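Local atomic coordinates of endonuclease and methylase LlaGI (Lactococcus lactis, PDB entry 5FFJ), a protein that couples a helicase-like ATPase to DNA methylation and sequence recognition as a Type ISP restriction-modification enzyme, its nuclease deleted in this construct. Residues N630-S635 with L784-A789; Q636-I641 with D831-N836; D882-N887 with D932-S937; Y946-R951 with L1017-E1022. All coordinates share one frame; numbering follows the deposited sequence.

Overall arrangement
From the N terminus, the chain first forms the helicase-like ATPase and then reaches the coupler. Contact 1 begins at the junction of helices 628-631 and 633-646, contact 2 on the following turns of the latter. Contact 1 closes on helix 783-797 and contact 2 on the loop entering helix 834-841, so the two long loops cross. They touch, with V634 CG1 4.1 Å from F833 CE1, and together bind coupler to methyltransferase. Contacts 3 and 4 follow in series, their centres about 23 Å apart. Contact 3 joins helices 874-885 and 932-941; contact 4 begins on the next strand, 944-951, and closes on the loop that leads into edge strand 1022-1024 of the methyltransferase sheet.

Contact 1: residues N630-S635 with L784-A789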
loop_
_atom_site.group_PDB
_atom_site.type_symbol
_atom_site.label_atom_id
_atom_site.label_comp_id
_atom_site.label_asym_id
_atom_site.label_seq_id
_atom_site.Cartn_x
_atom_site.Cartn_y
_atom_site.Cartn_z
ATOM N N ASN A 630 23.915 -22.585 -1.287
ATOM C CA ASN A 630 24.653 -23.358 -2.284
ATOM C C ASN A 630 23.748 -24.305 -3.072
ATOM O O ASN A 630 23.984 -24.564 -4.253
ATOM C CB ASN A 630 25.779 -24.156 -1.619
ATOM C CG ASN A 630 26.657 -23.299 -0.723
ATOM O OD1 ASN A 630 27.066 -23.728 0.356
ATOM N ND2 ASN A 630 26.942 -22.078 -1.161
ATOM N N GLN A 631 22.707 -24.809 -2.416
ATOM C CA GLN A 631 21.804 -25.772 -3.035
ATOM C C GLN A 631 20.867 -25.114 -4.047
ATOM O O GLN A 631 20.670 -25.631 -5.147
ATOM C CB GLN A 631 20.980 -26.491 -1.964
ATOM N N ASN A 632 20.295 -23.973 -3.671
ATOM C CA ASN A 632 19.250 -23.328 -4.468
ATOM C C ASN A 632 19.755 -22.805 -5.816
ATOM O O ASN A 632 20.885 -22.322 -5.909
ATOM C CB ASN A 632 18.627 -22.175 -3.672
ATOM C CG ASN A 632 17.602 -21.398 -4.475
ATOM O OD1 ASN A 632 17.940 -20.455 -5.188
ATOM N ND2 ASN A 632 16.341 -21.793 -4.362
ATOM N N PRO A 633 18.919 -22.901 -6.869
ATOM C CA PRO A 633 19.296 -22.385 -8.188
ATOM C C PRO A 633 19.344 -20.862 -8.260
ATOM O O PRO A 633 20.297 -20.309 -8.807
ATOM C CB PRO A 633 18.190 -22.927 -9.095
ATOM C CG PRO A 633 17.031 -23.081 -8.206
ATOM C CD PRO A 633 17.614 -23.585 -6.926
ATOM N N VAL A 634 18.321 -20.197 -7.730
ATOM C CA VAL A 634 18.267 -18.739 -7.756
ATOM C C VAL A 634 19.414 -18.157 -6.940
ATOM O O VAL A 634 20.091 -17.229 -7.380
ATOM C CB VAL A 634 16.928 -18.208 -7.212
ATOM C CG1 VAL A 634 16.920 -16.681 -7.212
ATOM C CG2 VAL A 634 15.768 -18.751 -8.037
ATOM N N SER A 635 19.619 -18.706 -5.746
ATOM C CA SER A 635 20.759 -18.344 -4.921
ATOM C C SER A 635 22.035 -18.481 -5.729
ATOM O O SER A 635 22.762 -17.512 -5.905
ATOM C CB SER A 635 20.834 -19.225 -3.677
ATOM O OG SER A 635 19.689 -19.056 -2.861
ATOM N N LEU A 784 12.102 -12.488 -2.392
ATOM C CA LEU A 784 12.040 -12.804 -0.968
ATOM C C LEU A 784 10.890 -13.743 -0.627
ATOM O O LEU A 784 10.977 -14.518 0.325
ATOM C CB LEU A 784 11.916 -11.519 -0.150
ATOM C CG LEU A 784 13.244 -10.901 0.294
ATOM C CD1 LEU A 784 14.186 -10.707 -0.883
ATOM C CD2 LEU A 784 12.996 -9.581 1.004
ATOM N N SER A 785 9.813 -13.670 -1.400
ATOM C CA SER A 785 8.672 -14.547 -1.183
ATOM C C SER A 785 9.000 -15.959 -1.658
ATOM O O SER A 785 8.501 -16.939 -1.106
ATOM C CB SER A 785 7.436 -14.014 -1.907
ATOM O OG SER A 785 7.120 -12.704 -1.467
ATOM N N TYR A 786 9.847 -16.056 -2.678
ATOM C CA TYR A 786 10.271 -17.350 -3.204
ATOM C C TYR A 786 11.140 -18.096 -2.193
ATOM O O TYR A 786 10.858 -19.246 -1.853
ATOM C CB TYR A 786 11.028 -17.171 -4.523
ATOM C CG TYR A 786 11.793 -18.399 -4.971
ATOM C CD1 TYR A 786 13.085 -18.640 -4.522
ATOM C CD2 TYR A 786 11.226 -19.312 -5.850
ATOM C CE1 TYR A 786 13.787 -19.757 -4.926
ATOM C CE2 TYR A 786 11.925 -20.432 -6.263
ATOM C CZ TYR A 786 13.202 -20.651 -5.797
ATOM O OH TYR A 786 13.895 -21.766 -6.207
ATOM N N TYR A 787 12.202 -17.437 -1.731
ATOM C CA TYR A 787 13.112 -18.014 -0.741
ATOM C C TYR A 787 12.358 -18.528 0.479
ATOM O O TYR A 787 12.449 -19.704 0.836
ATOM C CB TYR A 787 14.145 -16.978 -0.286
ATOM C CG TYR A 787 15.216 -16.625 -1.298
ATOM C CD1 TYR A 787 15.562 -17.498 -2.322
ATOM C CD2 TYR A 787 15.892 -15.415 -1.218
ATOM C CE1 TYR A 787 16.546 -17.171 -3.238
ATOM C CE2 TYR A 787 16.875 -15.079 -2.129
ATOM C CZ TYR A 787 17.198 -15.960 -3.136
ATOM O OH TYR A 787 18.178 -15.625 -4.042
ATOM N N ILE A 788 11.622 -17.626 1.118
ATOM C CA ILE A 788 10.844 -17.951 2.304
ATOM C C ILE A 788 9.892 -19.113 2.042
ATOM O O ILE A 788 9.725 -19.990 2.888
ATOM C CB ILE A 788 10.050 -16.719 2.781
ATOM C CG1 ILE A 788 11.020 -15.649 3.287
ATOM C CG2 ILE A 788 9.053 -17.095 3.876
ATOM C CD1 ILE A 788 10.386 -14.303 3.521
ATOM N N ALA A 789 9.271 -19.117 0.867
ATOM C CA ALA A 789 8.347 -20.183 0.504
ATOM C C ALA A 789 9.072 -21.520 0.399
ATOM O O ALA A 789 8.554 -22.548 0.833
ATOM C CB ALA A 789 7.652 -19.858 -0.804
#
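Two tyrosine rings of helix 783-797 frame the contact: N632 ND2 lies at the edge of the Y786 ring, near its plane, and N632 OD1 at the edge of Y787, while V634 approaches both rings obliquely. The motif is a helix N-cap. N632 stands just before helix 633-646 and its OD1 accepts from S635 N, so one amide caps a coupler helix and, through its other end, grips a methyltransferase helix. ND2 donates to Y786 OH over 3.1 Å, with an N-H...O angle of 140° and the hydroxyl 21° out of the amide plane. CG of N632 is swung anti to the backbone N (chi1 176°), which sends the amide toward the tyrosines. Two residues beyond the cap, V634 divides its methyls: CG2 is 3.8 Å from Y786 CE1, and CG1 is 4.0 Å from Y787 CE1. With a leucine in place of Y786, the phenol would be gone and N632 ND2 would probably be left without this acceptor, its amide less firmly fixed. P633 CG comes within 3.9 Å of Y786 OH. The other phenol, Y787 OH, is hydrogen-bonded to H612 ND1 and lies 3.6 Å from V634 CG1.

Contact 2: residues Q636-I641 with D831-N836; sequences QAMESI and DYFGTN
Aromatic side chains of a loop pack here on one flank of a helix, with A637, M638, S640 and I641 of helix 633-646 meeting Y832 and F833 just ahead of helix 834-841. The helix belongs to the coupler and the loop to the methyltransferase, so this helix-on-loop packing extends the seam between these two parts of the enzyme. It centres on a CH-pi contact: A637 CB sits over a face of the F833 ring, 3.8 Å from the centroid and 30° off the normal. The small alanine lets the backbones draw near, with the CA atoms of A637 and F833 5.5 Å apart. M638 points its CB away from the loop, yet bends at chi1 and chi2, both -68°, bring SD round to the ring edge, a loose approach at 4.5 Å from F833 CZ. F833 also touches S591 and N595 of helix 580-595, so the ring is wedged among coupler helices.

Y832 takes the S640 and I641 side. I641 CD1 meets the phenol end at about a right angle, 3.7 Å from Y832 OH, and that hydroxyl is hydrogen-bonded to E584 OE2, a polar anchor on helix 580-595. S640 OG, at chi1 65°, lies between its own helix and the loop: it donates to A637 O over 2.6 Å from above the carbonyl plane, and it lies in the plane of the Y832 ring, at its edge, 3.3 Å from Y832 CE1.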
loop_
_atom_site.group_PDB
_atom_site.type_symbol
_atom_site.label_atom_id
_atom_site.label_comp_id
_atom_site.label_asym_id
_atom_site.label_seq_id
_atom_site.Cartn_x
_atom_site.Cartn_y
_atom_site.Cartn_z
ATOM N N GLN A 636 22.287 -19.688 -6.225
ATOM C CA GLN A 636 23.444 -19.954 -7.074
ATOM C C GLN A 636 23.494 -18.984 -8.251
ATOM O O GLN A 636 24.552 -18.444 -8.571
ATOM C CB GLN A 636 23.411 -21.396 -7.583
ATOM N N ALA A 637 22.347 -18.760 -8.885
ATOM C CA ALA A 637 22.260 -17.833 -10.009
ATOM C C ALA A 637 22.606 -16.418 -9.564
ATOM O O ALA A 637 23.221 -15.657 -10.311
ATOM C CB ALA A 637 20.872 -17.869 -10.625
ATOM N N MET A 638 22.206 -16.074 -8.345
ATOM C CA MET A 638 22.551 -14.784 -7.765
ATOM C C MET A 638 23.983 -14.814 -7.230
ATOM O O MET A 638 24.736 -13.860 -7.398
ATOM C CB MET A 638 21.576 -14.416 -6.647
ATOM C CG MET A 638 20.153 -14.116 -7.105
ATOM S SD MET A 638 20.023 -12.601 -8.075
ATOM C CE MET A 638 18.343 -12.107 -7.698
ATOM N N GLU A 639 24.354 -15.920 -6.588
ATOM C CA GLU A 639 25.694 -16.079 -6.027
ATOM C C GLU A 639 26.729 -16.291 -7.129
ATOM O O GLU A 639 27.933 -16.302 -6.863
ATOM C CB GLU A 639 25.741 -17.250 -5.038
ATOM C CG GLU A 639 25.702 -16.833 -3.574
ATOM C CD GLU A 639 27.046 -16.333 -3.080
ATOM O OE1 GLU A 639 27.389 -15.168 -3.367
ATOM O OE2 GLU A 639 27.763 -17.111 -2.415
ATOM N N SER A 640 26.260 -16.458 -8.363
ATOM C CA SER A 640 27.152 -16.520 -9.517
ATOM C C SER A 640 27.415 -15.123 -10.064
ATOM O O SER A 640 28.565 -14.700 -10.168
ATOM C CB SER A 640 26.565 -17.400 -10.622
ATOM O OG SER A 640 25.374 -16.836 -11.141
ATOM N N ILE A 641 26.344 -14.416 -10.415
ATOM C CA ILE A 641 26.452 -13.090 -11.023
ATOM C C ILE A 641 27.251 -12.121 -10.154
ATOM O O ILE A 641 27.910 -11.218 -10.672
ATOM C CB ILE A 641 25.047 -12.493 -11.311
ATOM C CG1 ILE A 641 25.147 -11.093 -11.933
ATOM C CG2 ILE A 641 24.207 -12.443 -10.045
ATOM C CD1 ILE A 641 25.919 -11.047 -13.233
ATOM N N ASP A 831 21.645 -18.270 -21.214
ATOM C CA ASP A 831 20.897 -18.506 -19.984
ATOM C C ASP A 831 21.623 -18.177 -18.679
ATOM O O ASP A 831 22.819 -18.429 -18.511
ATOM C CB ASP A 831 20.446 -19.967 -19.927
ATOM C CG ASP A 831 21.364 -20.893 -20.702
ATOM O OD1 ASP A 831 22.548 -20.539 -20.891
ATOM O OD2 ASP A 831 20.899 -21.974 -21.125
ATOM N N TYR A 832 20.849 -17.576 -17.782
ATOM C CA TYR A 832 21.100 -17.558 -16.351
ATOM C C TYR A 832 19.835 -18.205 -15.800
ATOM O O TYR A 832 18.841 -18.282 -16.522
ATOM C CB TYR A 832 21.292 -16.137 -15.817
ATOM C CG TYR A 832 22.711 -15.685 -15.541
ATOM C CD1 TYR A 832 23.391 -16.071 -14.386
ATOM C CD2 TYR A 832 23.351 -14.822 -16.414
ATOM C CE1 TYR A 832 24.688 -15.624 -14.136
ATOM C CE2 TYR A 832 24.631 -14.376 -16.173
ATOM C CZ TYR A 832 25.297 -14.775 -15.037
ATOM O OH TYR A 832 26.574 -14.321 -14.809
ATOM N N PHE A 833 19.861 -18.692 -14.563
ATOM C CA PHE A 833 18.684 -19.332 -13.968
ATOM C C PHE A 833 18.188 -20.521 -14.795
ATOM O O PHE A 833 17.089 -21.015 -14.563
ATOM C CB PHE A 833 17.526 -18.333 -13.812
ATOM C CG PHE A 833 17.884 -17.074 -13.067
ATOM C CD1 PHE A 833 17.784 -17.016 -11.687
ATOM C CD2 PHE A 833 18.290 -15.940 -13.751
ATOM C CE1 PHE A 833 18.103 -15.859 -11.002
ATOM C CE2 PHE A 833 18.610 -14.779 -13.071
ATOM C CZ PHE A 833 18.515 -14.738 -11.696
ATOM N N GLY A 834 18.991 -20.978 -15.754
ATOM C CA GLY A 834 18.551 -21.987 -16.707
ATOM C C GLY A 834 18.014 -23.230 -16.028
ATOM O O GLY A 834 17.139 -23.921 -16.551
ATOM N N THR A 835 18.543 -23.507 -14.844
ATOM C CA THR A 835 18.088 -24.635 -14.048
ATOM C C THR A 835 16.731 -24.339 -13.414
ATOM O O THR A 835 15.960 -25.254 -13.123
ATOM C CB THR A 835 19.104 -24.986 -12.945
ATOM O OG1 THR A 835 18.624 -26.098 -12.179
ATOM C CG2 THR A 835 19.330 -23.798 -12.023
ATOM N N ASN A 836 16.446 -23.054 -13.208
ATOM C CA ASN A 836 15.190 -22.623 -12.600
ATOM C C ASN A 836 13.996 -23.017 -13.461
ATOM O O ASN A 836 13.177 -23.843 -13.059
ATOM C CB ASN A 836 15.198 -21.105 -12.383
ATOM C CG ASN A 836 14.091 -20.632 -11.457
ATOM O OD1 ASN A 836 13.025 -21.245 -11.365
ATOM N ND2 ASN A 836 14.339 -19.524 -10.769
#

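Contact 3: residues D882-N887 with D932-S937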
loop_
_atom_site.group_PDB
_atom_site.type_symbol
_atom_site.label_atom_id
_atom_site.label_comp_id
_atom_site.label_asym_id
_atom_site.label_seq_id
_atom_site.Cartn_x
_atom_site.Cartn_y
_atom_site.Cartn_z
ATOM N N ASP A 882 -12.161 -14.005 -25.908
ATOM C CA ASP A 882 -12.953 -14.955 -26.684
ATOM C C ASP A 882 -13.955 -15.719 -25.817
ATOM O O ASP A 882 -14.918 -16.290 -26.334
ATOM C CB ASP A 882 -12.035 -15.946 -27.405
ATOM C CG ASP A 882 -11.155 -15.277 -28.448
ATOM O OD1 ASP A 882 -11.624 -14.327 -29.111
ATOM O OD2 ASP A 882 -9.991 -15.704 -28.604
ATOM N N SER A 883 -13.725 -15.726 -24.507
ATOM C CA SER A 883 -14.575 -16.469 -23.580
ATOM C C SER A 883 -15.483 -15.556 -22.764
ATOM O O SER A 883 -16.665 -15.401 -23.073
ATOM C CB SER A 883 -13.714 -17.313 -22.636
ATOM O OG SER A 883 -12.765 -16.512 -21.952
ATOM N N TYR A 884 -14.921 -14.954 -21.722
ATOM C CA TYR A 884 -15.701 -14.185 -20.758
ATOM C C TYR A 884 -16.308 -12.928 -21.377
ATOM O O TYR A 884 -17.496 -12.655 -21.206
ATOM C CB TYR A 884 -14.827 -13.803 -19.563
ATOM C CG TYR A 884 -14.155 -14.980 -18.882
ATOM C CD1 TYR A 884 -14.712 -16.252 -18.933
ATOM C CD2 TYR A 884 -12.964 -14.814 -18.188
ATOM C CE1 TYR A 884 -14.098 -17.326 -18.311
ATOM C CE2 TYR A 884 -12.345 -15.880 -17.563
ATOM C CZ TYR A 884 -12.915 -17.132 -17.627
ATOM O OH TYR A 884 -12.294 -18.190 -17.002
ATOM N N VAL A 885 -15.490 -12.167 -22.097
ATOM C CA VAL A 885 -15.937 -10.907 -22.678
ATOM C C VAL A 885 -16.963 -11.134 -23.784
ATOM O O VAL A 885 -17.922 -10.376 -23.919
ATOM C CB VAL A 885 -14.753 -10.108 -23.244
ATOM C CG1 VAL A 885 -15.234 -8.802 -23.857
ATOM C CG2 VAL A 885 -13.728 -9.841 -22.152
ATOM N N LYS A 886 -16.749 -12.179 -24.578
ATOM C CA LYS A 886 -17.621 -12.479 -25.706
ATOM C C LYS A 886 -19.046 -12.790 -25.254
ATOM O O LYS A 886 -20.011 -12.367 -25.888
ATOM C CB LYS A 886 -17.060 -13.655 -26.510
ATOM C CG LYS A 886 -17.880 -14.014 -27.741
ATOM N N ASN A 887 -19.172 -13.526 -24.154
ATOM C CA ASN A 887 -20.480 -13.952 -23.665
ATOM C C ASN A 887 -21.230 -12.864 -22.900
ATOM O O ASN A 887 -22.362 -13.077 -22.463
ATOM C CB ASN A 887 -20.324 -15.180 -22.767
ATOM C CG ASN A 887 -19.866 -16.406 -23.529
ATOM O OD1 ASN A 887 -20.627 -17.000 -24.295
ATOM N ND2 ASN A 887 -18.616 -16.799 -23.315
ATOM N N ASP A 932 -21.580 -11.487 -16.301
ATOM C CA ASP A 932 -22.620 -12.377 -16.807
ATOM C C ASP A 932 -22.037 -13.385 -17.793
ATOM O O ASP A 932 -22.525 -14.508 -17.903
ATOM C CB ASP A 932 -23.742 -11.580 -17.473
ATOM C CG ASP A 932 -23.246 -10.725 -18.621
ATOM O OD1 ASP A 932 -22.130 -10.174 -18.510
ATOM O OD2 ASP A 932 -23.970 -10.606 -19.633
ATOM N N GLY A 933 -20.992 -12.977 -18.507
ATOM C CA GLY A 933 -20.326 -13.853 -19.454
ATOM C C GLY A 933 -19.471 -14.891 -18.755
ATOM O O GLY A 933 -19.449 -16.058 -19.146
ATOM N N LEU A 934 -18.761 -14.462 -17.716
ATOM C CA LEU A 934 -17.929 -15.363 -16.932
ATOM C C LEU A 934 -18.776 -16.472 -16.322
ATOM O O LEU A 934 -18.361 -17.628 -16.279
ATOM C CB LEU A 934 -17.192 -14.592 -15.835
ATOM C CG LEU A 934 -16.408 -15.414 -14.809
ATOM C CD1 LEU A 934 -15.446 -16.379 -15.478
ATOM C CD2 LEU A 934 -15.652 -14.483 -13.880
ATOM N N ARG A 935 -19.970 -16.115 -15.860
ATOM C CA ARG A 935 -20.880 -17.089 -15.269
ATOM C C ARG A 935 -21.450 -18.014 -16.341
ATOM O O ARG A 935 -21.792 -19.164 -16.063
ATOM C CB ARG A 935 -22.013 -16.385 -14.517
ATOM C CG ARG A 935 -21.544 -15.579 -13.314
ATOM C CD ARG A 935 -22.704 -15.126 -12.444
ATOM N NE ARG A 935 -23.600 -14.190 -13.123
ATOM C CZ ARG A 935 -23.400 -12.876 -13.204
ATOM N NH1 ARG A 935 -22.324 -12.324 -12.661
ATOM N NH2 ARG A 935 -24.279 -12.111 -13.838
ATOM N N LYS A 936 -21.551 -17.507 -17.567
ATOM C CA LYS A 936 -22.009 -18.315 -18.690
ATOM C C LYS A 936 -20.928 -19.322 -19.067
ATOM O O LYS A 936 -21.225 -20.459 -19.433
ATOM C CB LYS A 936 -22.366 -17.428 -19.888
ATOM C CG LYS A 936 -22.921 -18.183 -21.089
ATOM C CD LYS A 936 -23.627 -17.241 -22.059
ATOM C CE LYS A 936 -23.978 -17.928 -23.369
ATOM N NZ LYS A 936 -22.780 -18.163 -24.226
ATOM N N SER A 937 -19.672 -18.898 -18.959
ATOM C CA SER A 937 -18.535 -19.756 -19.277
ATOM C C SER A 937 -18.337 -20.850 -18.232
ATOM O O SER A 937 -18.289 -22.033 -18.567
ATOM C CB SER A 937 -17.255 -18.923 -19.397
ATOM O OG SER A 937 -17.324 -18.036 -20.500
#
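Chi1 of -55° on Y884 sets CG opposite the carbonyl carbon, while L934 turns CG away from its backbone N (chi1 173°), bringing L934 CD1 over the Y884 ring. This CH-pi contact has CD1 3.4 Å from the centroid and 17° off the normal. S883 OG lies over the opposite face, and S937 CB at the edge, 3.7 Å from CE1 of Y884. A serine replacing Y884 would probably leave L934 CD1 without its ring and open a gap beside S937. N887 and G933 CA atoms are 4.2 Å apart, and a CB on G933 would fall 2.2 Å from Y884 O, a collision. K936 NZ donates to N887 OD1 at an improbably short, doubtful 2.4 Å. S937 OG donates to G933 O, which also accepts from S937 N. The contact joins the C-terminal part of helix 874-885 and the residues after it to helix 932-941, the beta-alpha-beta crossover between parallel strands 915-922 and 944-951 of the class I methyltransferase sheet, with 977-984 antiparallel between them.

Contact 4: residues Y946-R951 with L1017-E1022; sequences YIFNLR and LNIDWE
The tight part of this contact is the edge of Y946, CD2 and CB, laid on one face of the W1021 indole; its loose part is F948 against I1019. Y946 CD2 stands 3.5 Å from W1021 CE2, and Y946 CB lies over the six-membered ring, 4.0 Å from its centroid and 22° off the normal, a CH-pi contact. The two aromatic groups are neither stacked nor edge-to-face: their planes are 54° apart. On the opposite indole face I1019 CG2 sits over the ring centre, so W1021 is held between its own loop and the strand. Its chi1 of -60° puts the indole beside the backbone N, reaching back over the strand, and NE1 is hydrogen-bonded to I1016 O, which helps to hold the rotation of the ring.

Toward F948 the packing thins. F948 CZ is 4.2 Å from I1019 CD1, and F948 CB is 4.5 Å from W1021 CH2, near the indole plane. The solvent side is the far side of the loop, where N1018 and D1020 are exposed; F948 and I1019 themselves are buried.

Strand 944-951 runs between 977-984 and 991-996 in the mixed methyltransferase sheet. I1019 and W1021 rest on H995 of strand 991-996, bridging it to reach Y946, which stacks on H993 and touches H724 of helix 707-725; the chain then enters edge strand 1022-1024.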
loop_
_atom_site.group_PDB
_atom_site.type_symbol
_atom_site.label_atom_id
_atom_site.label_comp_id
_atom_site.label_asym_id
_atom_site.label_seq_id
_atom_site.Cartn_x
_atom_site.Cartn_y
_atom_site.Cartn_z
ATOM N N TYR A 946 -18.982 -25.300 -6.620
ATOM C CA TYR A 946 -19.441 -24.844 -5.314
ATOM C C TYR A 946 -18.914 -23.437 -5.052
ATOM O O TYR A 946 -17.701 -23.218 -5.001
ATOM C CB TYR A 946 -18.998 -25.791 -4.195
ATOM C CG TYR A 946 -19.298 -27.255 -4.446
ATOM C CD1 TYR A 946 -18.468 -28.033 -5.246
ATOM C CD2 TYR A 946 -20.408 -27.861 -3.871
ATOM C CE1 TYR A 946 -18.741 -29.370 -5.471
ATOM C CE2 TYR A 946 -20.687 -29.198 -4.089
ATOM C CZ TYR A 946 -19.852 -29.946 -4.889
ATOM O OH TYR A 946 -20.129 -31.275 -5.108
ATOM N N ILE A 947 -19.835 -22.491 -4.897
ATOM C CA ILE A 947 -19.488 -21.098 -4.634
ATOM C C ILE A 947 -19.828 -20.733 -3.190
ATOM O O ILE A 947 -21.000 -20.674 -2.815
ATOM C CB ILE A 947 -20.231 -20.138 -5.589
ATOM C CG1 ILE A 947 -20.144 -20.634 -7.035
ATOM C CG2 ILE A 947 -19.670 -18.730 -5.472
ATOM C CD1 ILE A 947 -18.732 -20.749 -7.576
ATOM N N PHE A 948 -18.795 -20.491 -2.389
ATOM C CA PHE A 948 -18.968 -20.116 -0.989
ATOM C C PHE A 948 -18.759 -18.615 -0.826
ATOM O O PHE A 948 -17.626 -18.135 -0.829
ATOM C CB PHE A 948 -17.987 -20.893 -0.101
ATOM C CG PHE A 948 -18.338 -20.889 1.370
ATOM C CD1 PHE A 948 -19.569 -20.430 1.819
ATOM C CD2 PHE A 948 -17.424 -21.346 2.304
ATOM C CE1 PHE A 948 -19.879 -20.432 3.167
ATOM C CE2 PHE A 948 -17.728 -21.348 3.655
ATOM C CZ PHE A 948 -18.956 -20.891 4.085
ATOM N N ASN A 949 -19.856 -17.877 -0.693
ATOM C CA ASN A 949 -19.785 -16.425 -0.577
ATOM C C ASN A 949 -19.493 -15.995 0.856
ATOM O O ASN A 949 -20.338 -16.130 1.740
ATOM C CB ASN A 949 -21.089 -15.792 -1.064
ATOM C CG ASN A 949 -20.991 -14.283 -1.201
ATOM O OD1 ASN A 949 -19.912 -13.702 -1.081
ATOM N ND2 ASN A 949 -22.123 -13.641 -1.464
ATOM N N LEU A 950 -18.286 -15.481 1.071
ATOM C CA LEU A 950 -17.837 -15.073 2.399
ATOM C C LEU A 950 -18.148 -13.602 2.691
ATOM O O LEU A 950 -17.819 -13.097 3.767
ATOM C CB LEU A 950 -16.332 -15.328 2.539
ATOM C CG LEU A 950 -15.891 -16.647 3.185
ATOM C CD1 LEU A 950 -16.791 -17.812 2.802
ATOM C CD2 LEU A 950 -14.459 -16.956 2.787
ATOM N N ARG A 951 -18.781 -12.927 1.734
ATOM C CA ARG A 951 -19.166 -11.527 1.894
ATOM C C ARG A 951 -17.949 -10.666 2.253
ATOM O O ARG A 951 -16.851 -10.893 1.742
ATOM C CB ARG A 951 -20.254 -11.397 2.964
ATOM C CG ARG A 951 -21.454 -12.313 2.749
ATOM C CD ARG A 951 -22.282 -11.886 1.548
ATOM N NE ARG A 951 -22.818 -10.537 1.711
ATOM C CZ ARG A 951 -23.951 -10.245 2.343
ATOM N NH1 ARG A 951 -24.690 -11.205 2.885
ATOM N NH2 ARG A 951 -24.350 -8.984 2.436
ATOM N N LEU A 1017 -18.238 -30.614 2.144
ATOM C CA LEU A 1017 -19.172 -31.716 2.349
ATOM C C LEU A 1017 -20.195 -31.362 3.425
ATOM O O LEU A 1017 -21.321 -31.861 3.412
ATOM C CB LEU A 1017 -18.423 -32.993 2.741
ATOM C CG LEU A 1017 -17.811 -33.844 1.623
ATOM C CD1 LEU A 1017 -17.079 -33.000 0.590
ATOM C CD2 LEU A 1017 -16.867 -34.876 2.226
ATOM N N ASN A 1018 -19.798 -30.488 4.345
ATOM C CA ASN A 1018 -20.607 -30.176 5.519
ATOM C C ASN A 1018 -21.445 -28.903 5.380
ATOM O O ASN A 1018 -22.145 -28.514 6.316
ATOM C CB ASN A 1018 -19.700 -30.061 6.746
ATOM C CG ASN A 1018 -19.108 -31.396 7.157
ATOM O OD1 ASN A 1018 -19.675 -32.109 7.985
ATOM N ND2 ASN A 1018 -17.967 -31.744 6.573
ATOM N N ILE A 1019 -21.383 -28.266 4.214
ATOM C CA ILE A 1019 -22.164 -27.058 3.960
ATOM C C ILE A 1019 -23.520 -27.394 3.345
ATOM O O ILE A 1019 -23.615 -28.239 2.455
ATOM C CB ILE A 1019 -21.420 -26.086 3.014
ATOM C CG1 ILE A 1019 -20.119 -25.593 3.658
ATOM C CG2 ILE A 1019 -22.312 -24.902 2.636
ATOM C CD1 ILE A 1019 -20.308 -24.749 4.910
ATOM N N ASP A 1020 -24.563 -26.723 3.824
ATOM C CA ASP A 1020 -25.881 -26.824 3.213
ATOM C C ASP A 1020 -25.900 -25.988 1.938
ATOM O O ASP A 1020 -26.011 -24.763 1.989
ATOM C CB ASP A 1020 -26.971 -26.357 4.183
ATOM C CG ASP A 1020 -28.374 -26.691 3.696
ATOM O OD1 ASP A 1020 -28.582 -26.795 2.468
ATOM O OD2 ASP A 1020 -29.274 -26.850 4.547
ATOM N N TRP A 1021 -25.789 -26.658 0.795
ATOM C CA TRP A 1021 -25.750 -25.976 -0.494
ATOM C C TRP A 1021 -27.147 -25.706 -1.032
ATOM O O TRP A 1021 -28.092 -26.435 -0.730
ATOM C CB TRP A 1021 -24.967 -26.802 -1.514
ATOM C CG TRP A 1021 -23.556 -27.047 -1.120
ATOM C CD1 TRP A 1021 -23.010 -28.229 -0.721
ATOM C CD2 TRP A 1021 -22.500 -26.082 -1.080
ATOM N NE1 TRP A 1021 -21.677 -28.062 -0.436
ATOM C CE2 TRP A 1021 -21.340 -26.751 -0.650
ATOM C CE3 TRP A 1021 -22.425 -24.716 -1.369
ATOM C CZ2 TRP A 1021 -20.118 -26.102 -0.500
ATOM C CZ3 TRP A 1021 -21.210 -24.073 -1.221
ATOM C CH2 TRP A 1021 -20.073 -24.767 -0.789
ATOM N N GLU A 1022 -27.263 -24.647 -1.829
ATOM C CA GLU A 1022 -28.488 -24.366 -2.566
ATOM C C GLU A 1022 -28.265 -24.662 -4.042
ATOM O O GLU A 1022 -27.315 -24.165 -4.647
ATOM C CB GLU A 1022 -28.925 -22.911 -2.383
ATOM C CG GLU A 1022 -30.290 -22.606 -2.987
ATOM C CD GLU A 1022 -30.607 -21.126 -3.008
ATOM O OE1 GLU A 1022 -31.541 -20.729 -3.736
ATOM O OE2 GLU A 1022 -29.925 -20.360 -2.295
#